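Beta-galactosidase (PDB 3OGR) probably catalyses the hydrolysis of terminal non-reducing beta-D-galactose residues in beta-D-galactosides. Local coordinates at residues S44-P49 with N320-F325; N71-Y76 with I109-R114; G239-F244 with V277-G282. All coordinates share one frame; numbering follows the deposited sequence.

Overall arrangement
All three contacts lie in the family 35 TIM-barrel domain and share its parallel sheet. Going round the barrel, strands 236-239 and 275-280 (contact 3) are followed by 318-321 and 38-47 (contact 1), then 72-76 and 110-116 (contact 2). Contact 1 joins the first barrel strand to the last, closing the ring, and the segments of contact 2 and then contact 3 come between its two halves along the chain. Centres of contacts 1 and 2 are about 8 Å apart, 1 and 3 about 12 Å, 2 and 3 about 18 Å. Side chains from all three reach the bound galactose, and charged links through Arg114 tie Glu46 to Glu278 near it.

Contact 1. Residues S44-P49 with N320-F325. With GAL (beta-D-galactopyranose), chain E.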
# COMPACT_ATOMS: atom_id res chain seq x y z
N SER A 44 -4.88 -4.87 -11.31
CA SER A 44 -3.63 -4.92 -10.55
C SER A 44 -3.80 -4.21 -9.21
O SER A 44 -4.65 -3.33 -9.08
CB SER A 44 -2.58 -4.18 -11.40
OG SER A 44 -1.38 -4.00 -10.67
N GLY A 45 -3.00 -4.66 -8.24
CA GLY A 45 -2.97 -4.00 -6.95
C GLY A 45 -1.58 -3.52 -6.63
O GLY A 45 -0.61 -4.22 -6.87
N GLU A 46 -1.47 -2.35 -6.02
CA GLU A 46 -0.16 -1.83 -5.64
C GLU A 46 0.34 -2.45 -4.31
O GLU A 46 -0.42 -2.46 -3.33
CB GLU A 46 -0.25 -0.29 -5.49
CG GLU A 46 1.17 0.36 -5.34
CD GLU A 46 1.88 0.70 -6.65
OE1 GLU A 46 1.26 0.49 -7.74
OE2 GLU A 46 2.98 1.27 -6.58
N VAL A 47 1.60 -2.85 -4.30
CA VAL A 47 2.29 -3.45 -3.14
C VAL A 47 3.70 -2.94 -3.21
O VAL A 47 4.31 -3.00 -4.28
CB VAL A 47 2.30 -4.97 -3.17
CG1 VAL A 47 3.13 -5.58 -1.96
CG2 VAL A 47 0.84 -5.52 -3.15
N HIS A 48 4.25 -2.50 -2.09
CA HIS A 48 5.64 -1.98 -2.10
C HIS A 48 6.52 -2.94 -1.26
O HIS A 48 6.39 -2.96 -0.04
CB HIS A 48 5.70 -0.56 -1.51
CG HIS A 48 4.94 0.43 -2.35
ND1 HIS A 48 4.57 1.69 -1.90
CD2 HIS A 48 4.49 0.33 -3.62
CE1 HIS A 48 3.91 2.30 -2.87
NE2 HIS A 48 3.87 1.51 -3.93
N PRO A 49 7.40 -3.68 -1.93
CA PRO A 49 8.17 -4.73 -1.20
C PRO A 49 8.97 -4.12 -0.04
O PRO A 49 9.10 -4.76 0.99
CB PRO A 49 9.09 -5.36 -2.25
CG PRO A 49 9.05 -4.39 -3.46
CD PRO A 49 7.67 -3.64 -3.41
N ASN A 320 -4.98 -0.29 -12.04
CA ASN A 320 -4.21 -0.61 -10.84
C ASN A 320 -4.67 0.20 -9.66
O ASN A 320 -4.85 1.41 -9.81
CB ASN A 320 -2.71 -0.31 -11.10
CG ASN A 320 -1.86 -0.58 -9.86
OD1 ASN A 320 -1.86 -1.69 -9.28
ND2 ASN A 320 -1.14 0.47 -9.40
N ILE A 321 -4.91 -0.47 -8.53
CA ILE A 321 -5.47 0.17 -7.33
C ILE A 321 -4.35 0.50 -6.37
O ILE A 321 -3.65 -0.40 -5.86
CB ILE A 321 -6.46 -0.85 -6.65
CG1 ILE A 321 -7.63 -1.24 -7.60
CG2 ILE A 321 -7.00 -0.22 -5.38
CD1 ILE A 321 -8.31 -0.01 -8.32
N TYR A 322 -4.14 1.82 -6.12
CA TYR A 322 -3.07 2.29 -5.26
C TYR A 322 -3.69 2.83 -3.96
O TYR A 322 -4.46 3.78 -4.07
CB TYR A 322 -2.31 3.43 -6.00
CG TYR A 322 -1.10 3.95 -5.23
CD1 TYR A 322 -1.23 4.68 -4.06
CD2 TYR A 322 0.22 3.69 -5.70
CE1 TYR A 322 -0.13 5.11 -3.33
CE2 TYR A 322 1.34 4.12 -4.98
CZ TYR A 322 1.17 4.81 -3.80
OH TYR A 322 2.30 5.18 -3.08
N MET A 323 -3.37 2.31 -2.78
CA MET A 323 -2.64 1.02 -2.53
C MET A 323 -3.68 -0.09 -2.43
O MET A 323 -4.88 0.14 -2.14
CB MET A 323 -1.96 1.10 -1.15
CG MET A 323 -0.87 2.21 -1.12
SD MET A 323 0.46 1.95 -2.25
CE MET A 323 1.24 0.48 -1.54
N THR A 324 -3.17 -1.32 -2.63
CA THR A 324 -3.98 -2.53 -2.29
C THR A 324 -3.53 -3.09 -0.96
O THR A 324 -4.35 -3.45 -0.14
CB THR A 324 -3.93 -3.51 -3.46
OG1 THR A 324 -4.64 -2.91 -4.58
CG2 THR A 324 -4.67 -4.83 -3.17
N PHE A 325 -2.20 -3.17 -0.72
CA PHE A 325 -1.63 -3.43 0.58
C PHE A 325 -0.54 -2.36 0.80
O PHE A 325 0.36 -2.25 -0.02
CB PHE A 325 -0.97 -4.82 0.66
CG PHE A 325 -0.11 -4.99 1.87
CD1 PHE A 325 -0.69 -5.03 3.16
CD2 PHE A 325 1.29 -5.01 1.74
CE1 PHE A 325 0.15 -5.18 4.34
CE2 PHE A 325 2.12 -5.18 2.90
CZ PHE A 325 1.53 -5.22 4.19
C1 GAL E . 0.29 9.62 -6.80
C2 GAL E . 1.82 9.28 -6.78
C3 GAL E . 2.10 8.17 -5.79
C4 GAL E . 1.55 8.55 -4.41
C5 GAL E . 0.07 8.89 -4.57
C6 GAL E . -0.60 9.43 -3.28
O1 GAL E . 0.02 10.87 -7.44
O2 GAL E . 2.18 8.82 -8.08
O3 GAL E . 3.50 7.97 -5.68
O4 GAL E . 2.26 9.71 -3.98
O5 GAL E . -0.09 9.97 -5.51
O6 GAL E . -0.58 8.40 -2.29
O HOH W 1 3.01 -2.05 0.43
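The imidazole of His48 carries Met323 CE on one face, 3.5 Å from the ring centroid and almost on its normal, a CH-pi contact. At its edge, near the ring plane, lie Tyr322 OH and Glu46 OE2. Met323 SD in turn sits over one face of the Tyr322 ring, so the thioether, bent at chi2 and chi3, fills the angle between the two rings, whose planes stand at 60°. A cis peptide bond joins Tyr322 to Met323. Tyr322 reaches on to the galactose, its CE1 3.5 Å from GAL O6, and its hydroxyl is bonded to Tyr342. Glu46 places CG anti to the backbone N and then bends at chi2 (87°), bringing its carboxylate obliquely past the Tyr322 ring, the planes 41° apart. OE1 accepts from Asn320 ND2 at 2.9 Å and from Ser74; OE2 offers its anti lone pair to His48 NE2 at 2.8 Å and pairs with Arg114. The Asn320 amide is pinned at its other end by Ser44 OG, which meets OD1 at 2.7 Å from above the carbonyl plane. Behind these groups the parallel strands 38-47 and 318-321 close the barrel, Glu46 N bonding to Ile321 O at 2.9 Å; past the strand end, Glu46 O takes both Thr324 N and Phe325 N. Farther on, one water bridges His48 N and Phe325 O. An alanine in place of Glu46 would probably leave Arg114 and Asn320 ND2 each short of a partner and His48 less firmly fixed in rotation. With several donors and a guanidinium around it, the buried carboxylate is likely to stay ionised, while NE2-H to Glu46 and ND1 to Arg51 probably set the tautomer and rotation of a neutral imidazole that packs against Tyr76, which binds galactose.

Contact 2. Residues N71-Y76 with I109-R114; sequences NTVSFY and IYLLAR. With GAL (beta-D-galactopyranose), chain E.
The guanidinium of Arg114 lies flat on the Tyr76 ring, centres 4.0 Å apart and planes at 19°, with NH2 closest, 3.1 Å from Tyr76 CZ. The bend at chi3 (-63°) helps to fold the arginine over the ring, while NH1 is salt-bridged to Glu278 and NH2 held by Glu46. The Tyr76 hydroxyl accepts from the galactose, O3 to OH 2.8 Å, and is also bonded to Asn179. This stack is the tight end of the contact. Strands 72-76 and 110-114 run parallel here as neighbouring staves of the TIM barrel, connected through helix 98-107 in a beta-alpha-beta crossover. Alternating backbone bonds run from Tyr110 N to Asn71 O (2.8 Å) up to Arg114 N to Phe75 O. Thr72, Ser74, Tyr76, Leu112 and Arg114 share the face that looks into the barrel. On the other face Val73 packs under helices 58-67 and 98-107, Phe75 and Leu111 under 98-107. There the Phe75 ring, with CG in the crowded position between the backbone N and the carbonyl carbon (chi1 69°), swings across to Ala113, CZ to CB 3.6 Å, and Val73 CB meets Leu111 CD2 at 3.7 Å. At the Asn71 end the side chains are looser: that of Asn71 stays 5.2 Å from residues 109-114, and Tyr110 starts on the barrel-facing side before its ring leads away to stack on Tyr572.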
# COMPACT_ATOMS: atom_id res chain seq x y z
N ASN A 71 -4.85 -10.08 -11.51
CA ASN A 71 -3.80 -10.86 -12.17
C ASN A 71 -2.44 -10.25 -12.05
O ASN A 71 -1.43 -10.90 -12.47
CB ASN A 71 -4.14 -11.12 -13.66
CG ASN A 71 -4.65 -9.88 -14.37
OD1 ASN A 71 -4.22 -8.76 -14.09
ND2 ASN A 71 -5.63 -10.08 -15.24
N THR A 72 -2.35 -9.05 -11.47
CA THR A 72 -1.09 -8.30 -11.50
C THR A 72 -0.94 -7.52 -10.21
O THR A 72 -1.92 -7.20 -9.49
CB THR A 72 -1.20 -7.29 -12.70
OG1 THR A 72 -1.45 -8.05 -13.91
CG2 THR A 72 0.01 -6.41 -12.86
N VAL A 73 0.34 -7.27 -9.89
CA VAL A 73 0.73 -6.35 -8.82
C VAL A 73 1.65 -5.31 -9.38
O VAL A 73 2.52 -5.66 -10.22
CB VAL A 73 1.37 -7.12 -7.63
CG1 VAL A 73 2.26 -6.21 -6.76
CG2 VAL A 73 0.24 -7.77 -6.77
N SER A 74 1.48 -4.07 -8.91
CA SER A 74 2.37 -2.95 -9.32
C SER A 74 3.21 -2.60 -8.15
O SER A 74 2.69 -2.53 -7.03
CB SER A 74 1.49 -1.81 -9.81
OG SER A 74 2.25 -0.63 -9.98
N PHE A 75 4.52 -2.37 -8.35
CA PHE A 75 5.37 -2.07 -7.21
C PHE A 75 6.38 -0.98 -7.55
O PHE A 75 6.92 -0.93 -8.67
CB PHE A 75 6.13 -3.35 -6.73
CG PHE A 75 7.19 -3.88 -7.69
CD1 PHE A 75 6.86 -4.63 -8.80
CD2 PHE A 75 8.54 -3.59 -7.44
CE1 PHE A 75 7.89 -5.14 -9.64
CE2 PHE A 75 9.57 -4.05 -8.32
CZ PHE A 75 9.21 -4.84 -9.41
N TYR A 76 6.65 -0.15 -6.55
CA TYR A 76 7.82 0.74 -6.57
C TYR A 76 9.05 0.07 -6.03
O TYR A 76 9.00 -0.90 -5.20
CB TYR A 76 7.55 2.01 -5.68
CG TYR A 76 6.62 3.03 -6.29
CD1 TYR A 76 6.76 3.50 -7.64
CD2 TYR A 76 5.68 3.67 -5.45
CE1 TYR A 76 5.88 4.55 -8.13
CE2 TYR A 76 4.86 4.71 -5.92
CZ TYR A 76 4.96 5.12 -7.26
OH TYR A 76 4.13 6.10 -7.71
N ILE A 109 0.88 -14.41 -10.35
CA ILE A 109 0.62 -12.95 -10.50
C ILE A 109 1.71 -12.39 -11.40
O ILE A 109 2.90 -12.77 -11.26
CB ILE A 109 0.69 -12.32 -9.07
CG1 ILE A 109 -0.59 -12.69 -8.28
CG2 ILE A 109 0.88 -10.72 -9.11
CD1 ILE A 109 -1.89 -12.11 -8.87
N TYR A 110 1.34 -11.48 -12.30
CA TYR A 110 2.31 -10.75 -13.12
C TYR A 110 2.63 -9.44 -12.45
O TYR A 110 1.91 -9.01 -11.54
CB TYR A 110 1.78 -10.53 -14.53
CG TYR A 110 1.70 -11.81 -15.32
CD1 TYR A 110 2.86 -12.54 -15.61
CD2 TYR A 110 0.46 -12.25 -15.80
CE1 TYR A 110 2.78 -13.74 -16.37
CE2 TYR A 110 0.41 -13.43 -16.58
CZ TYR A 110 1.55 -14.11 -16.86
OH TYR A 110 1.49 -15.28 -17.65
N LEU A 111 3.70 -8.76 -12.89
CA LEU A 111 4.16 -7.55 -12.21
C LEU A 111 4.35 -6.40 -13.16
O LEU A 111 4.91 -6.52 -14.27
CB LEU A 111 5.46 -7.76 -11.44
CG LEU A 111 5.41 -8.82 -10.31
CD1 LEU A 111 6.84 -8.93 -9.76
CD2 LEU A 111 4.46 -8.41 -9.18
N LEU A 112 3.99 -5.23 -12.67
CA LEU A 112 4.33 -3.94 -13.31
C LEU A 112 5.41 -3.34 -12.40
O LEU A 112 5.12 -3.01 -11.20
CB LEU A 112 3.03 -3.05 -13.36
CG LEU A 112 3.28 -1.51 -13.46
CD1 LEU A 112 4.23 -1.13 -14.66
CD2 LEU A 112 1.93 -0.83 -13.68
N ALA A 113 6.64 -3.20 -12.91
CA ALA A 113 7.76 -2.68 -12.14
C ALA A 113 7.91 -1.16 -12.32
O ALA A 113 7.85 -0.68 -13.46
CB ALA A 113 9.05 -3.37 -12.65
N ARG A 114 7.98 -0.42 -11.20
CA ARG A 114 8.03 1.04 -11.27
C ARG A 114 9.22 1.50 -10.41
O ARG A 114 9.06 1.93 -9.24
CB ARG A 114 6.67 1.65 -10.74
CG ARG A 114 5.43 0.88 -11.30
CD ARG A 114 4.15 1.69 -11.25
NE ARG A 114 3.77 2.03 -9.89
CZ ARG A 114 3.17 3.18 -9.60
NH1 ARG A 114 2.98 4.17 -10.55
NH2 ARG A 114 2.70 3.38 -8.35
C1 GAL E . 0.29 9.62 -6.80
C2 GAL E . 1.82 9.28 -6.78
C3 GAL E . 2.10 8.17 -5.79
C4 GAL E . 1.55 8.55 -4.41
C5 GAL E . 0.07 8.89 -4.57
C6 GAL E . -0.60 9.43 -3.28
O1 GAL E . 0.02 10.87 -7.44
O2 GAL E . 2.18 8.82 -8.08
O3 GAL E . 3.50 7.97 -5.68
O4 GAL E . 2.26 9.71 -3.98
O5 GAL E . -0.09 9.97 -5.51
O6 GAL E . -0.58 8.40 -2.29

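Contact 3. Residues G239-F244 with V277-G282. With GAL (beta-D-galactopyranose), chain E.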
# COMPACT_ATOMS: atom_id res chain seq x y z
N GLY A 239 -5.57 8.75 -11.10
CA GLY A 239 -6.70 9.51 -10.62
C GLY A 239 -7.02 9.20 -9.17
O GLY A 239 -7.09 8.02 -8.77
N TYR A 240 -7.15 10.28 -8.38
CA TYR A 240 -7.55 10.23 -6.99
C TYR A 240 -8.69 11.17 -6.77
O TYR A 240 -8.56 12.23 -6.10
CB TYR A 240 -6.37 10.57 -6.06
CG TYR A 240 -5.27 9.51 -6.16
CD1 TYR A 240 -4.31 9.57 -7.18
CD2 TYR A 240 -5.20 8.45 -5.23
CE1 TYR A 240 -3.23 8.60 -7.27
CE2 TYR A 240 -4.16 7.51 -5.29
CZ TYR A 240 -3.23 7.59 -6.32
OH TYR A 240 -2.21 6.67 -6.35
N PRO A 241 -9.86 10.82 -7.30
CA PRO A 241 -10.93 11.86 -7.42
C PRO A 241 -11.46 12.40 -6.11
O PRO A 241 -11.98 13.52 -6.11
CB PRO A 241 -12.07 11.13 -8.19
CG PRO A 241 -11.57 9.77 -8.53
CD PRO A 241 -10.16 9.56 -7.99
N LEU A 242 -11.29 11.66 -5.00
CA LEU A 242 -11.73 12.22 -3.68
C LEU A 242 -10.63 12.83 -2.80
O LEU A 242 -10.89 13.35 -1.68
CB LEU A 242 -12.61 11.23 -2.97
CG LEU A 242 -14.13 11.49 -3.06
CD1 LEU A 242 -14.75 12.35 -4.21
CD2 LEU A 242 -14.91 10.35 -2.56
N GLY A 243 -9.43 12.87 -3.29
CA GLY A 243 -8.35 13.56 -2.56
C GLY A 243 -7.95 12.79 -1.31
O GLY A 243 -8.27 11.58 -1.16
N PHE A 244 -7.18 13.46 -0.46
CA PHE A 244 -6.48 12.78 0.65
C PHE A 244 -6.75 13.21 2.05
O PHE A 244 -6.10 12.73 3.04
CB PHE A 244 -4.97 12.79 0.36
CG PHE A 244 -4.63 12.28 -0.98
CD1 PHE A 244 -4.35 13.16 -2.02
CD2 PHE A 244 -4.60 10.89 -1.23
CE1 PHE A 244 -3.95 12.70 -3.27
CE2 PHE A 244 -4.27 10.41 -2.48
CZ PHE A 244 -3.92 11.29 -3.51
N VAL A 277 -3.01 3.76 -14.28
CA VAL A 277 -1.82 3.13 -13.68
C VAL A 277 -1.84 3.27 -12.17
O VAL A 277 -1.31 2.46 -11.43
CB VAL A 277 -0.53 3.69 -14.37
CG1 VAL A 277 0.73 3.15 -13.64
CG2 VAL A 277 -0.49 3.20 -15.81
N GLU A 278 -2.51 4.34 -11.69
CA GLU A 278 -2.84 4.45 -10.24
C GLU A 278 -4.25 4.98 -10.14
O GLU A 278 -4.52 6.10 -10.63
CB GLU A 278 -1.94 5.45 -9.52
CG GLU A 278 -0.42 5.06 -9.53
CD GLU A 278 0.40 6.14 -8.89
OE1 GLU A 278 -0.16 6.87 -8.02
OE2 GLU A 278 1.57 6.27 -9.24
N PHE A 279 -5.15 4.22 -9.53
CA PHE A 279 -6.45 4.80 -9.19
C PHE A 279 -6.69 4.57 -7.71
O PHE A 279 -6.33 3.49 -7.14
CB PHE A 279 -7.56 4.12 -9.99
CG PHE A 279 -8.85 4.83 -9.85
CD1 PHE A 279 -9.08 6.06 -10.52
CD2 PHE A 279 -9.81 4.36 -8.94
CE1 PHE A 279 -10.28 6.74 -10.35
CE2 PHE A 279 -11.01 5.09 -8.71
CZ PHE A 279 -11.23 6.26 -9.45
N GLN A 280 -7.28 5.58 -7.08
CA GLN A 280 -7.48 5.62 -5.62
C GLN A 280 -8.01 4.31 -5.02
O GLN A 280 -9.11 3.87 -5.35
CB GLN A 280 -8.44 6.78 -5.37
CG GLN A 280 -8.65 7.06 -3.88
CD GLN A 280 -9.01 8.51 -3.65
OE1 GLN A 280 -9.65 9.18 -4.49
NE2 GLN A 280 -8.67 8.99 -2.46
N GLY A 281 -7.26 3.82 -4.07
CA GLY A 281 -7.60 2.67 -3.24
C GLY A 281 -7.60 3.04 -1.75
O GLY A 281 -7.76 2.15 -0.91
N GLY A 282 -7.34 4.31 -1.44
CA GLY A 282 -7.35 4.72 -0.03
C GLY A 282 -6.88 6.17 -0.05
O GLY A 282 -7.08 6.91 -0.99
C1 GAL E . 0.29 9.62 -6.80
C2 GAL E . 1.82 9.28 -6.78
C3 GAL E . 2.10 8.17 -5.79
C4 GAL E . 1.55 8.55 -4.41
C5 GAL E . 0.07 8.89 -4.57
C6 GAL E . -0.60 9.43 -3.28
O1 GAL E . 0.02 10.87 -7.44
O2 GAL E . 2.18 8.82 -8.08
O3 GAL E . 3.50 7.97 -5.68
O4 GAL E . 2.26 9.71 -3.98
O5 GAL E . -0.09 9.97 -5.51
O6 GAL E . -0.58 8.40 -2.29
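Tyr240 lays its ring over the backbone of Gln280, whose N sits above one face, and its CD2 packs 3.6 Å from Gln280 CB. With CG beside its own backbone N (chi1 -64°), the ring slants back across the strand toward Glu278, and the phenol gives a hydrogen bond of 2.7 Å from Tyr240 OH to Glu278 OE1. The carboxylate is turned 77° from the ring and receives the hydroxyl on the anti side of OE1, slightly out of its plane. The same OE1 faces the sugar, 3.0 Å from GAL C1, while Glu278 OE2 accepts from GAL O2 at 2.9 Å. In the retaining family 35 barrels the nucleophile is a glutamate at the end of the seventh strand, and the position of Glu278 on strand 275-280, with an oxygen so near the anomeric carbon, is consistent with that role; Tyr240 would then fix the rotation of its carboxylate. Strands 236-239 and 275-280 pair in parallel beneath, through Gly239 N to Glu278 O and Gln280 N to Gly239 O. Beyond Gly239 the chain leaves the barrel in a type I turn, Tyr240 to Gly243, and the extended side chain of Gln280 grips it with its amide. Gln280 OE1 takes Leu242 N at 3.0 Å in its carbonyl plane; NE2 reaches Gly243 O at 2.9 Å and also donates to Gly282 O, both acceptors lying near the amide plane, so the group is held against flipping. On the side facing helix 301-313, Pro241 CG touches Phe279 CZ at 3.6 Å, the two side chains crossing at about a right angle. Toward the sugar, Phe244 CZ comes within 3.8 Å of GAL C6, and the Phe244 ring is itself stacked on Phe284.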